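PDB 4MUQ: D,D-dipeptidase/D,D-carboxypeptidase from Enterococcus faecalis, which is a zinc-dependent D,D-dipeptidase of vancomycin resistance that hydrolyses D-Ala-D-Ala and may also act as a D,D-carboxypeptidase. Local coordinates for residues Ile45-Leu55 and His108-Leu116; Leu57-Ile68 and Ile135-Tyr146. One frame throughout, in Å; residues are numbered along the deposited sequence.

Contact 1: Ile45-Leu55 and His108-Leu116; sequences ILMKRDVANVL and HQTGLAIDL. With ZN (zinc ion), chain B; 2D8 ((2R)-3-[(R)-[(1S)-1-aminoethyl](hydroxy)phosphoryl]-2-methylpropanoic acid), chain D; LY0 ((2R)-3-[(R)-[(1R)-1-aminoethyl](hydroxy)phosphoryl]-2-methylpropanoic acid), chain C.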
loop_
_atom_site.group_PDB
_atom_site.type_symbol
_atom_site.label_atom_id
_atom_site.label_comp_id
_atom_site.label_asym_id
_atom_site.label_seq_id
_atom_site.Cartn_x
_atom_site.Cartn_y
_atom_site.Cartn_z
ATOM N N ILE A 45 -11.699 -12.177 5.584
ATOM C CA ILE A 45 -10.564 -11.359 5.201
ATOM C C ILE A 45 -11.056 -10.155 4.418
ATOM O O ILE A 45 -11.452 -10.269 3.264
ATOM C CB ILE A 45 -9.544 -12.157 4.394
ATOM C CG1 ILE A 45 -9.095 -13.354 5.230
ATOM C CG2 ILE A 45 -8.366 -11.267 3.978
ATOM C CD1 ILE A 45 -7.721 -13.825 4.931
ATOM N N LEU A 46 -11.043 -8.991 5.067
ATOM C CA LEU A 46 -11.565 -7.775 4.442
ATOM C C LEU A 46 -10.455 -6.935 3.858
ATOM O O LEU A 46 -9.316 -6.995 4.315
ATOM C CB LEU A 46 -12.309 -6.938 5.481
ATOM C CG LEU A 46 -13.344 -7.652 6.341
ATOM C CD1 LEU A 46 -13.971 -6.671 7.323
ATOM C CD2 LEU A 46 -14.415 -8.292 5.462
ATOM N N MET A 47 -10.788 -6.174 2.811
ATOM C CA MET A 47 -9.882 -5.197 2.205
ATOM C C MET A 47 -10.714 -4.012 1.755
ATOM O O MET A 47 -11.929 -4.128 1.605
ATOM C CB MET A 47 -9.183 -5.777 0.970
ATOM C CG MET A 47 -8.225 -6.917 1.246
ATOM S SD MET A 47 -6.806 -6.436 2.218
ATOM C CE MET A 47 -5.881 -5.469 1.021
ATOM N N LYS A 48 -10.064 -2.882 1.504
ATOM C CA LYS A 48 -10.787 -1.792 0.860
ATOM C C LYS A 48 -11.330 -2.297 -0.481
ATOM O O LYS A 48 -10.650 -3.066 -1.190
ATOM C CB LYS A 48 -9.890 -0.570 0.647
ATOM C CG LYS A 48 -9.545 0.191 1.928
ATOM C CD LYS A 48 -9.008 1.582 1.622
ATOM C CE LYS A 48 -10.065 2.456 0.953
ATOM N NZ LYS A 48 -11.101 2.939 1.919
ATOM N N ARG A 49 -12.548 -1.874 -0.817
ATOM C CA ARG A 49 -13.273 -2.381 -1.977
ATOM C C ARG A 49 -12.463 -2.322 -3.272
ATOM O O ARG A 49 -12.373 -3.317 -4.000
ATOM C CB ARG A 49 -14.593 -1.622 -2.153
ATOM C CG ARG A 49 -15.432 -2.083 -3.351
ATOM C CD ARG A 49 -16.732 -1.288 -3.481
ATOM N NE ARG A 49 -17.789 -1.793 -2.603
ATOM C CZ ARG A 49 -18.146 -1.232 -1.449
ATOM N NH1 ARG A 49 -17.534 -0.134 -1.018
ATOM N NH2 ARG A 49 -19.123 -1.770 -0.724
ATOM N N ASP A 50 -11.878 -1.170 -3.573
ATOM C CA ASP A 50 -11.136 -1.038 -4.822
ATOM C C ASP A 50 -9.894 -1.930 -4.833
ATOM O O ASP A 50 -9.509 -2.458 -5.877
ATOM C CB ASP A 50 -10.803 0.429 -5.112
ATOM C CG ASP A 50 -12.049 1.275 -5.327
ATOM O OD1 ASP A 50 -13.077 0.720 -5.780
ATOM O OD2 ASP A 50 -12.002 2.488 -5.034
ATOM N N VAL A 51 -9.300 -2.133 -3.663
ATOM C CA VAL A 51 -8.144 -3.013 -3.521
ATOM C C VAL A 51 -8.526 -4.501 -3.723
ATOM O O VAL A 51 -7.807 -5.266 -4.383
ATOM C CB VAL A 51 -7.456 -2.801 -2.160
ATOM C CG1 VAL A 51 -6.214 -3.641 -2.066
ATOM C CG2 VAL A 51 -7.102 -1.324 -1.971
ATOM N N ALA A 52 -9.653 -4.915 -3.148
ATOM C CA ALA A 52 -10.175 -6.263 -3.372
ATOM C C ALA A 52 -10.412 -6.482 -4.862
ATOM O O ALA A 52 -10.108 -7.544 -5.402
ATOM C CB ALA A 52 -11.464 -6.470 -2.585
ATOM N N ASN A 53 -10.935 -5.469 -5.542
ATOM C CA ASN A 53 -11.171 -5.607 -6.970
ATOM C C ASN A 53 -9.875 -5.794 -7.751
ATOM O O ASN A 53 -9.814 -6.620 -8.662
ATOM C CB ASN A 53 -11.994 -4.433 -7.500
ATOM C CG ASN A 53 -13.420 -4.455 -6.981
ATOM O OD1 ASN A 53 -13.917 -5.502 -6.557
ATOM N ND2 ASN A 53 -14.084 -3.304 -7.006
ATOM N N VAL A 54 -8.835 -5.052 -7.378
ATOM C CA VAL A 54 -7.553 -5.173 -8.053
ATOM C C VAL A 54 -6.940 -6.556 -7.828
ATOM O O VAL A 54 -6.392 -7.168 -8.752
ATOM C CB VAL A 54 -6.594 -4.056 -7.588
ATOM C CG1 VAL A 54 -5.167 -4.365 -7.989
ATOM C CG2 VAL A 54 -7.031 -2.716 -8.167
ATOM N N LEU A 55 -7.059 -7.057 -6.599
ATOM C CA LEU A 55 -6.533 -8.372 -6.272
ATOM C C LEU A 55 -7.182 -9.415 -7.176
ATOM O O LEU A 55 -6.496 -10.269 -7.732
ATOM C CB LEU A 55 -6.807 -8.704 -4.805
ATOM C CG LEU A 55 -5.959 -9.830 -4.221
ATOM C CD1 LEU A 55 -4.491 -9.419 -4.211
ATOM C CD2 LEU A 55 -6.444 -10.183 -2.819
ATOM N N HIS A 108 -1.718 -3.126 7.880
ATOM C CA HIS A 108 -2.934 -3.928 7.849
ATOM C C HIS A 108 -4.141 -3.162 8.391
ATOM O O HIS A 108 -5.282 -3.461 8.041
ATOM C CB HIS A 108 -2.760 -5.265 8.580
ATOM C CG HIS A 108 -1.973 -6.260 7.796
ATOM N ND1 HIS A 108 -2.554 -7.130 6.897
ATOM C CD2 HIS A 108 -0.645 -6.507 7.760
ATOM C CE1 HIS A 108 -1.615 -7.878 6.348
ATOM N NE2 HIS A 108 -0.445 -7.526 6.857
ATOM N N GLN A 109 -3.884 -2.163 9.232
ATOM C CA GLN A 109 -4.960 -1.350 9.789
ATOM C C GLN A 109 -5.525 -0.343 8.786
ATOM O O GLN A 109 -6.453 0.375 9.104
ATOM C CB GLN A 109 -4.501 -0.633 11.069
ATOM C CG GLN A 109 -4.166 -1.594 12.220
ATOM C CD GLN A 109 -3.580 -0.879 13.407
ATOM O OE1 GLN A 109 -2.393 -1.046 13.713
ATOM N NE2 GLN A 109 -4.387 -0.057 14.074
ATOM N N THR A 110 -4.982 -0.309 7.566
ATOM C CA THR A 110 -5.481 0.628 6.543
ATOM C C THR A 110 -6.434 -0.015 5.532
ATOM O O THR A 110 -7.100 0.684 4.774
ATOM C CB THR A 110 -4.347 1.250 5.689
ATOM O OG1 THR A 110 -3.723 0.230 4.901
ATOM C CG2 THR A 110 -3.300 1.977 6.550
ATOM N N GLY A 111 -6.461 -1.343 5.476
ATOM C CA GLY A 111 -7.205 -2.019 4.420
ATOM C C GLY A 111 -6.484 -2.084 3.083
ATOM O O GLY A 111 -7.070 -2.545 2.101
ATOM N N LEU A 112 -5.231 -1.627 3.043
ATOM C CA LEU A 112 -4.430 -1.596 1.813
ATOM C C LEU A 112 -3.404 -2.713 1.734
ATOM O O LEU A 112 -2.732 -2.852 0.719
ATOM C CB LEU A 112 -3.704 -0.252 1.705
ATOM C CG LEU A 112 -4.585 1.004 1.694
ATOM C CD1 LEU A 112 -3.711 2.252 1.737
ATOM C CD2 LEU A 112 -5.518 1.057 0.478
ATOM N N ALA A 113 -3.270 -3.505 2.798
ATOM C CA ALA A 113 -2.229 -4.533 2.833
ATOM C C ALA A 113 -2.816 -5.914 2.944
ATOM O O ALA A 113 -3.815 -6.130 3.613
ATOM C CB ALA A 113 -1.271 -4.278 3.989
ATOM N N ILE A 114 -2.156 -6.854 2.288
ATOM C CA ILE A 114 -2.585 -8.237 2.336
ATOM C C ILE A 114 -1.377 -9.157 2.444
ATOM O O ILE A 114 -0.353 -8.944 1.799
ATOM C CB ILE A 114 -3.479 -8.582 1.122
ATOM C CG1 ILE A 114 -4.082 -9.976 1.295
ATOM C CG2 ILE A 114 -2.724 -8.443 -0.196
ATOM C CD1 ILE A 114 -5.500 -10.102 0.792
ATOM N N ASP A 115 -1.521 -10.183 3.285
ATOM C CA ASP A 115 -0.560 -11.275 3.357
ATOM C C ASP A 115 -1.120 -12.423 2.539
ATOM O O ASP A 115 -2.273 -12.824 2.735
ATOM C CB ASP A 115 -0.328 -11.696 4.818
ATOM C CG ASP A 115 0.326 -10.598 5.651
ATOM O OD1 ASP A 115 0.981 -9.746 5.076
ATOM O OD2 ASP A 115 0.189 -10.520 6.889
ATOM N N LEU A 116 -0.304 -12.955 1.633
ATOM C CA LEU A 116 -0.703 -14.047 0.761
ATOM C C LEU A 116 0.134 -15.297 1.034
ATOM O O LEU A 116 1.289 -15.204 1.468
ATOM C CB LEU A 116 -0.516 -13.646 -0.702
ATOM C CG LEU A 116 -1.297 -12.407 -1.137
ATOM C CD1 LEU A 116 -0.896 -12.020 -2.546
ATOM C CD2 LEU A 116 -2.795 -12.667 -1.069
HETATM ZN ZN ZN B . 1.317 -8.460 6.522
HETATM C C4 2D8 D . 3.955 -7.800 9.646
HETATM C C5 2D8 D . 3.629 -6.374 9.334
HETATM C C6 2D8 D . 2.496 -5.892 10.228
HETATM C C7 2D8 D . 4.891 -5.551 9.513
HETATM N N1 2D8 D . 2.225 -11.563 9.193
HETATM P P 2D8 D . 2.836 -9.008 8.885
HETATM C C1 2D8 D . 2.389 -10.185 11.197
HETATM C C2 2D8 D . 2.954 -10.549 9.838
HETATM O O31 2D8 D . 1.404 -8.429 8.941
HETATM O O32 2D8 D . 3.143 -9.308 7.382
HETATM O O61 2D8 D . 1.741 -5.060 9.755
HETATM O O62 2D8 D . 2.410 -6.316 11.368
HETATM P P LY0 C . 2.830 -9.012 8.887
HETATM C C1 LY0 C . 2.377 -10.156 11.210
HETATM N N1 LY0 C . 4.150 -11.053 9.978
HETATM C C2 LY0 C . 2.836 -10.569 9.827
HETATM C C4 LY0 C . 3.951 -7.807 9.652
HETATM C C5 LY0 C . 3.629 -6.379 9.336
HETATM C C6 LY0 C . 2.497 -5.893 10.228
HETATM C C7 LY0 C . 4.891 -5.553 9.513
HETATM O O31 LY0 C . 1.403 -8.418 8.925
HETATM O O32 LY0 C . 3.143 -9.306 7.384
HETATM O O61 LY0 C . 1.741 -5.060 9.754
HETATM O O62 LY0 C . 2.410 -6.316 11.368
#
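Met47 and Gly111 bring the two backbones to their closest approach, 4.7 Å between CA atoms, where strand 45-48 meets the turn ahead of strand 113-116. The two strands run at 141° to each other with their axes 8.2 Å apart, so they pack without pairing. A single, nearly straight backbone bond crosses the contact, from Lys48 N to Gly111 O at 3.1 Å. Gly111 has positive phi, and the Lys48 methylenes pass over the place where a CB would point. Met47 curls back on itself, bent at chi2 and chi3, which lays SD 3.3 Å from Ala113 O and brings CE against Gly111 O and the flank of Ile114. Lys48 runs alongside Leu112, its CD 3.7 Å from Leu112 CD2, before its ammonium turns off to Lys33 O. The side chain of Val51 crosses that of Leu112 at about a right angle, CG2 against the same CD2 methyl. Leu55 and Ile114 meet tip to tip, CD2 to CD1 at 3.7 Å; CG1 of Ile114 lies anti to the backbone N (chi1 -172°), which carries CD1 toward the helix. The turn joins two zinc ligands, His108 before it and Asp115 after it: His108 NE2 and both carboxylate oxygens of Asp115 bind the metal, with His168 and the phosphinate oxygens completing its shell. Strand 35-39 flanks strand 45-48, while strands 68-72 and 168-171 border strand 113-118 in the sheet that supplies Asp115 and His168.

Contact 2: Leu57-Ile68 and Ile135-Tyr146; sequences LIFEKISAGNSI and ICDEFRRAAPDY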
loop_
_atom_site.group_PDB
_atom_site.type_symbol
_atom_site.label_atom_id
_atom_site.label_comp_id
_atom_site.label_asym_id
_atom_site.label_seq_id
_atom_site.Cartn_x
_atom_site.Cartn_y
_atom_site.Cartn_z
ATOM N N LEU A 57 -8.404 -8.949 -10.152
ATOM C CA LEU A 57 -7.842 -8.774 -11.489
ATOM C C LEU A 57 -6.486 -9.476 -11.633
ATOM O O LEU A 57 -6.214 -10.100 -12.659
ATOM C CB LEU A 57 -7.703 -7.284 -11.835
ATOM C CG LEU A 57 -8.981 -6.474 -12.050
ATOM C CD1 LEU A 57 -8.641 -5.010 -12.268
ATOM C CD2 LEU A 57 -9.772 -7.006 -13.236
ATOM N N ILE A 58 -5.636 -9.379 -10.615
ATOM C CA ILE A 58 -4.329 -10.026 -10.697
ATOM C C ILE A 58 -4.470 -11.547 -10.699
ATOM O O ILE A 58 -3.821 -12.228 -11.493
ATOM C CB ILE A 58 -3.385 -9.593 -9.559
ATOM C CG1 ILE A 58 -3.202 -8.077 -9.544
ATOM C CG2 ILE A 58 -2.028 -10.234 -9.739
ATOM C CD1 ILE A 58 -2.539 -7.559 -8.275
ATOM N N PHE A 59 -5.315 -12.065 -9.806
ATOM C CA PHE A 59 -5.574 -13.504 -9.730
ATOM C C PHE A 59 -6.109 -14.014 -11.067
ATOM O O PHE A 59 -5.716 -15.093 -11.532
ATOM C CB PHE A 59 -6.561 -13.825 -8.602
ATOM C CG PHE A 59 -5.998 -13.656 -7.224
ATOM C CD1 PHE A 59 -4.626 -13.681 -7.002
ATOM C CD2 PHE A 59 -6.847 -13.455 -6.144
ATOM C CE1 PHE A 59 -4.115 -13.517 -5.720
ATOM C CE2 PHE A 59 -6.345 -13.290 -4.864
ATOM C CZ PHE A 59 -4.977 -13.318 -4.654
ATOM N N GLU A 60 -6.984 -13.234 -11.702
ATOM C CA GLU A 60 -7.492 -13.573 -13.032
ATOM C C GLU A 60 -6.359 -13.619 -14.047
ATOM O O GLU A 60 -6.263 -14.551 -14.847
ATOM C CB GLU A 60 -8.527 -12.548 -13.515
ATOM C CG GLU A 60 -9.849 -12.543 -12.752
ATOM C CD GLU A 60 -10.656 -11.270 -12.991
ATOM O OE1 GLU A 60 -10.559 -10.699 -14.099
ATOM O OE2 GLU A 60 -11.380 -10.839 -12.066
ATOM N N LYS A 61 -5.509 -12.599 -14.010
ATOM C CA LYS A 61 -4.469 -12.428 -15.019
ATOM C C LYS A 61 -3.461 -13.576 -15.009
ATOM O O LYS A 61 -3.026 -14.037 -16.070
ATOM C CB LYS A 61 -3.767 -11.079 -14.814
ATOM C CG LYS A 61 -2.486 -10.872 -15.625
ATOM C CD LYS A 61 -2.742 -10.802 -17.126
ATOM C CE LYS A 61 -1.629 -10.032 -17.833
ATOM N NZ LYS A 61 -0.284 -10.296 -17.236
ATOM N N ILE A 62 -3.113 -14.046 -13.816
ATOM C CA ILE A 62 -2.117 -15.103 -13.667
ATOM C C ILE A 62 -2.729 -16.502 -13.526
ATOM O O ILE A 62 -2.003 -17.479 -13.333
ATOM C CB ILE A 62 -1.198 -14.843 -12.451
ATOM C CG1 ILE A 62 -1.979 -14.986 -11.143
ATOM C CG2 ILE A 62 -0.560 -13.455 -12.548
ATOM C CD1 ILE A 62 -1.128 -14.827 -9.894
ATOM N N SER A 63 -4.055 -16.592 -13.622
ATOM C CA SER A 63 -4.766 -17.868 -13.472
ATOM C C SER A 63 -4.407 -18.595 -12.171
ATOM O O SER A 63 -4.054 -19.779 -12.178
ATOM C CB SER A 63 -4.518 -18.776 -14.679
ATOM O OG SER A 63 -4.942 -18.148 -15.877
ATOM N N ALA A 64 -4.512 -17.879 -11.062
ATOM C CA ALA A 64 -4.114 -18.393 -9.759
ATOM C C ALA A 64 -5.016 -19.535 -9.300
ATOM O O ALA A 64 -4.576 -20.423 -8.567
ATOM C CB ALA A 64 -4.124 -17.282 -8.742
ATOM N N GLY A 65 -6.272 -19.509 -9.734
ATOM C CA GLY A 65 -7.242 -20.492 -9.281
ATOM C C GLY A 65 -7.384 -20.442 -7.769
ATOM O O GLY A 65 -7.742 -19.410 -7.201
ATOM N N ASN A 66 -7.081 -21.558 -7.119
ATOM C CA ASN A 66 -7.097 -21.644 -5.670
ATOM C C ASN A 66 -5.704 -21.821 -5.090
ATOM O O ASN A 66 -5.564 -22.150 -3.918
ATOM C CB ASN A 66 -7.969 -22.822 -5.234
ATOM C CG ASN A 66 -9.402 -22.655 -5.651
ATOM O OD1 ASN A 66 -10.109 -21.799 -5.115
ATOM N ND2 ASN A 66 -9.844 -23.456 -6.614
ATOM N N SER A 67 -4.679 -21.607 -5.913
ATOM C CA SER A 67 -3.311 -21.864 -5.476
ATOM C C SER A 67 -2.771 -20.799 -4.518
ATOM O O SER A 67 -1.845 -21.071 -3.749
ATOM C CB SER A 67 -2.383 -22.051 -6.682
ATOM O OG SER A 67 -2.446 -20.934 -7.549
ATOM N N ILE A 68 -3.354 -19.603 -4.556
ATOM C CA ILE A 68 -2.969 -18.539 -3.636
ATOM C C ILE A 68 -4.141 -18.206 -2.740
ATOM O O ILE A 68 -5.258 -18.004 -3.216
ATOM C CB ILE A 68 -2.536 -17.253 -4.367
ATOM C CG1 ILE A 68 -1.269 -17.510 -5.185
ATOM C CG2 ILE A 68 -2.303 -16.115 -3.367
ATOM C CD1 ILE A 68 -0.891 -16.371 -6.122
ATOM N N ILE A 135 3.590 -19.877 -9.144
ATOM C CA ILE A 135 2.440 -18.983 -9.187
ATOM C C ILE A 135 2.594 -17.776 -8.264
ATOM O O ILE A 135 2.159 -16.677 -8.604
ATOM C CB ILE A 135 1.118 -19.755 -8.896
ATOM C CG1 ILE A 135 -0.098 -18.888 -9.225
ATOM C CG2 ILE A 135 1.073 -20.264 -7.458
ATOM C CD1 ILE A 135 -0.195 -18.519 -10.697
ATOM N N CYS A 136 3.223 -17.967 -7.105
ATOM C CA CYS A 136 3.410 -16.864 -6.171
ATOM C C CYS A 136 4.315 -15.798 -6.768
ATOM O O CYS A 136 4.095 -14.601 -6.575
ATOM C CB CYS A 136 3.981 -17.347 -4.839
ATOM S SG CYS A 136 2.881 -18.439 -3.936
ATOM N N ASP A 137 5.332 -16.234 -7.505
ATOM C CA ASP A 137 6.223 -15.277 -8.149
ATOM C C ASP A 137 5.577 -14.631 -9.373
ATOM O O ASP A 137 5.881 -13.481 -9.699
ATOM C CB ASP A 137 7.557 -15.907 -8.534
ATOM C CG ASP A 137 8.667 -14.881 -8.605
ATOM O OD1 ASP A 137 8.794 -14.086 -7.650
ATOM O OD2 ASP A 137 9.388 -14.847 -9.622
ATOM N N GLU A 138 4.682 -15.355 -10.038
ATOM C CA GLU A 138 3.878 -14.749 -11.095
ATOM C C GLU A 138 3.043 -13.608 -10.529
ATOM O O GLU A 138 2.949 -12.535 -11.132
ATOM C CB GLU A 138 2.960 -15.783 -11.750
ATOM C CG GLU A 138 3.665 -16.755 -12.680
ATOM C CD GLU A 138 2.689 -17.528 -13.553
ATOM O OE1 GLU A 138 2.747 -18.774 -13.551
ATOM O OE2 GLU A 138 1.865 -16.890 -14.246
ATOM N N PHE A 139 2.447 -13.821 -9.361
ATOM C CA PHE A 139 1.738 -12.742 -8.696
ATOM C C PHE A 139 2.675 -11.569 -8.416
ATOM O O PHE A 139 2.350 -10.403 -8.696
ATOM C CB PHE A 139 1.094 -13.204 -7.377
ATOM C CG PHE A 139 0.374 -12.095 -6.659
ATOM C CD1 PHE A 139 -0.986 -11.896 -6.858
ATOM C CD2 PHE A 139 1.059 -11.232 -5.817
ATOM C CE1 PHE A 139 -1.654 -10.852 -6.226
ATOM C CE2 PHE A 139 0.408 -10.174 -5.191
ATOM C CZ PHE A 139 -0.957 -9.994 -5.392
ATOM N N ARG A 140 3.819 -11.877 -7.813
ATOM C CA ARG A 140 4.750 -10.853 -7.372
ATOM C C ARG A 140 5.223 -10.014 -8.551
ATOM O O ARG A 140 5.342 -8.790 -8.437
ATOM C CB ARG A 140 5.924 -11.503 -6.628
ATOM C CG ARG A 140 6.960 -10.541 -6.104
ATOM C CD ARG A 140 8.112 -11.317 -5.494
ATOM N NE ARG A 140 7.789 -11.876 -4.178
ATOM C CZ ARG A 140 7.561 -13.171 -3.950
ATOM N NH1 ARG A 140 7.575 -14.050 -4.938
ATOM N NH2 ARG A 140 7.305 -13.593 -2.719
ATOM N N ARG A 141 5.456 -10.654 -9.689
ATOM C CA ARG A 141 5.941 -9.948 -10.874
ATOM C C ARG A 141 4.841 -9.145 -11.583
ATOM O O ARG A 141 5.114 -8.125 -12.213
ATOM C CB ARG A 141 6.643 -10.915 -11.832
ATOM C CG ARG A 141 7.934 -11.507 -11.253
ATOM C CD ARG A 141 8.648 -12.411 -12.251
ATOM N NE ARG A 141 10.025 -12.702 -11.853
ATOM C CZ ARG A 141 10.987 -13.069 -12.695
ATOM N NH1 ARG A 141 10.729 -13.188 -13.991
ATOM N NH2 ARG A 141 12.210 -13.314 -12.245
ATOM N N ALA A 142 3.593 -9.594 -11.466
ATOM C CA ALA A 142 2.459 -8.875 -12.064
ATOM C C ALA A 142 1.972 -7.708 -11.199
ATOM O O ALA A 142 1.445 -6.713 -11.708
ATOM C CB ALA A 142 1.316 -9.820 -12.331
ATOM N N ALA A 143 2.149 -7.833 -9.892
ATOM C CA ALA A 143 1.579 -6.896 -8.934
ATOM C C ALA A 143 1.803 -5.403 -9.238
ATOM O O ALA A 143 0.848 -4.616 -9.166
ATOM C CB ALA A 143 2.043 -7.244 -7.514
ATOM N N PRO A 144 3.043 -5.004 -9.593
ATOM C CA PRO A 144 3.256 -3.558 -9.791
ATOM C C PRO A 144 2.527 -2.982 -11.006
ATOM O O PRO A 144 2.312 -1.764 -11.063
ATOM C CB PRO A 144 4.775 -3.450 -9.959
ATOM C CG PRO A 144 5.316 -4.659 -9.231
ATOM C CD PRO A 144 4.325 -5.737 -9.570
ATOM N N ASP A 145 2.133 -3.832 -11.949
ATOM C CA ASP A 145 1.328 -3.384 -13.075
ATOM C C ASP A 145 -0.101 -3.030 -12.660
ATOM O O ASP A 145 -0.834 -2.405 -13.428
ATOM C CB ASP A 145 1.306 -4.441 -14.184
ATOM C CG ASP A 145 2.644 -4.589 -14.883
ATOM O OD1 ASP A 145 3.403 -3.598 -14.949
ATOM O OD2 ASP A 145 2.933 -5.702 -15.373
ATOM N N TYR A 146 -0.493 -3.433 -11.450
ATOM C CA TYR A 146 -1.875 -3.269 -11.000
ATOM C C TYR A 146 -2.024 -2.402 -9.760
ATOM O O TYR A 146 -3.145 -2.135 -9.322
ATOM C CB TYR A 146 -2.537 -4.632 -10.761
ATOM C CG TYR A 146 -2.790 -5.402 -12.036
ATOM C CD1 TYR A 146 -4.033 -5.359 -12.654
ATOM C CD2 TYR A 146 -1.786 -6.162 -12.627
ATOM C CE1 TYR A 146 -4.273 -6.051 -13.825
ATOM C CE2 TYR A 146 -2.014 -6.855 -13.798
ATOM C CZ TYR A 146 -3.258 -6.800 -14.392
ATOM O OH TYR A 146 -3.491 -7.491 -15.561
HETATM O O HOH W 1 1.081 -7.905 -15.580
#
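Ile62 plugs into helix 135-142 as a knob among Ile135, Glu138, Phe139 and Ala142. Its CG1 occupies the position between the backbone N and the carbonyl carbon (chi1 68°), and from there CD1 reaches the edge of the Phe139 ring, 3.7 Å from Phe139 CB. The side chain of Ile135 crosses Ile62 at about a right angle and carries CD1 to 3.4 Å from Ile62 O. One turn earlier on helix 57-62, Ile58 parts its two branches: CG2 lies obliquely against the Phe139 ring, 3.5 Å from Phe139 CD1, while the side chains of Ile58 and Tyr146 slide past each other in opposite directions, Ile58 CG1 3.7 Å from Tyr146 CG. Phe59 and Phe139 meet rim to rim, their planes at 45° and neither ring over the other. At the outer margin the aliphatic chain of Lys61 crosses Tyr146, with CG 3.5 Å from Tyr146 OH, and its ammonium is bridged through a water to Asp145 OD2. Beyond the Schellman motif at Ser63, after helix 57-62, Ile68 sets CD1 against Phe139 CB at 3.9 Å, and Ser67 lies beside Ile135. No hydrogen bond joins the segments directly; apolar contacts dominate. The axes approach to 9.9 Å at 123°, a helix pair keyed by one knob-into-hole contact, in which helix 134-142 packs on helix 49-62 within the alpha+beta Hedgehog/DD-peptidase fold.

Helix 49-62 serves both contacts, its first turns facing the zinc-bearing strand in contact 1 and its last turns facing helix 134-142 in contact 2. The centres lie about 15 Å apart, yet the two sets of side chains touch. Phe139 bridges them twice: its CE2 is 3.5 Å from Leu116 CD1 and its CE1 3.8 Å from Leu55 CD1. Val54 CG1 also packs 3.3 Å from Tyr146 O. Contact 1 holds two of the three protein zinc ligands and touches the phosphinate directly, whereas contact 2 stands back from the site, the side chains of Phe139 and His168 being about 10 Å apart.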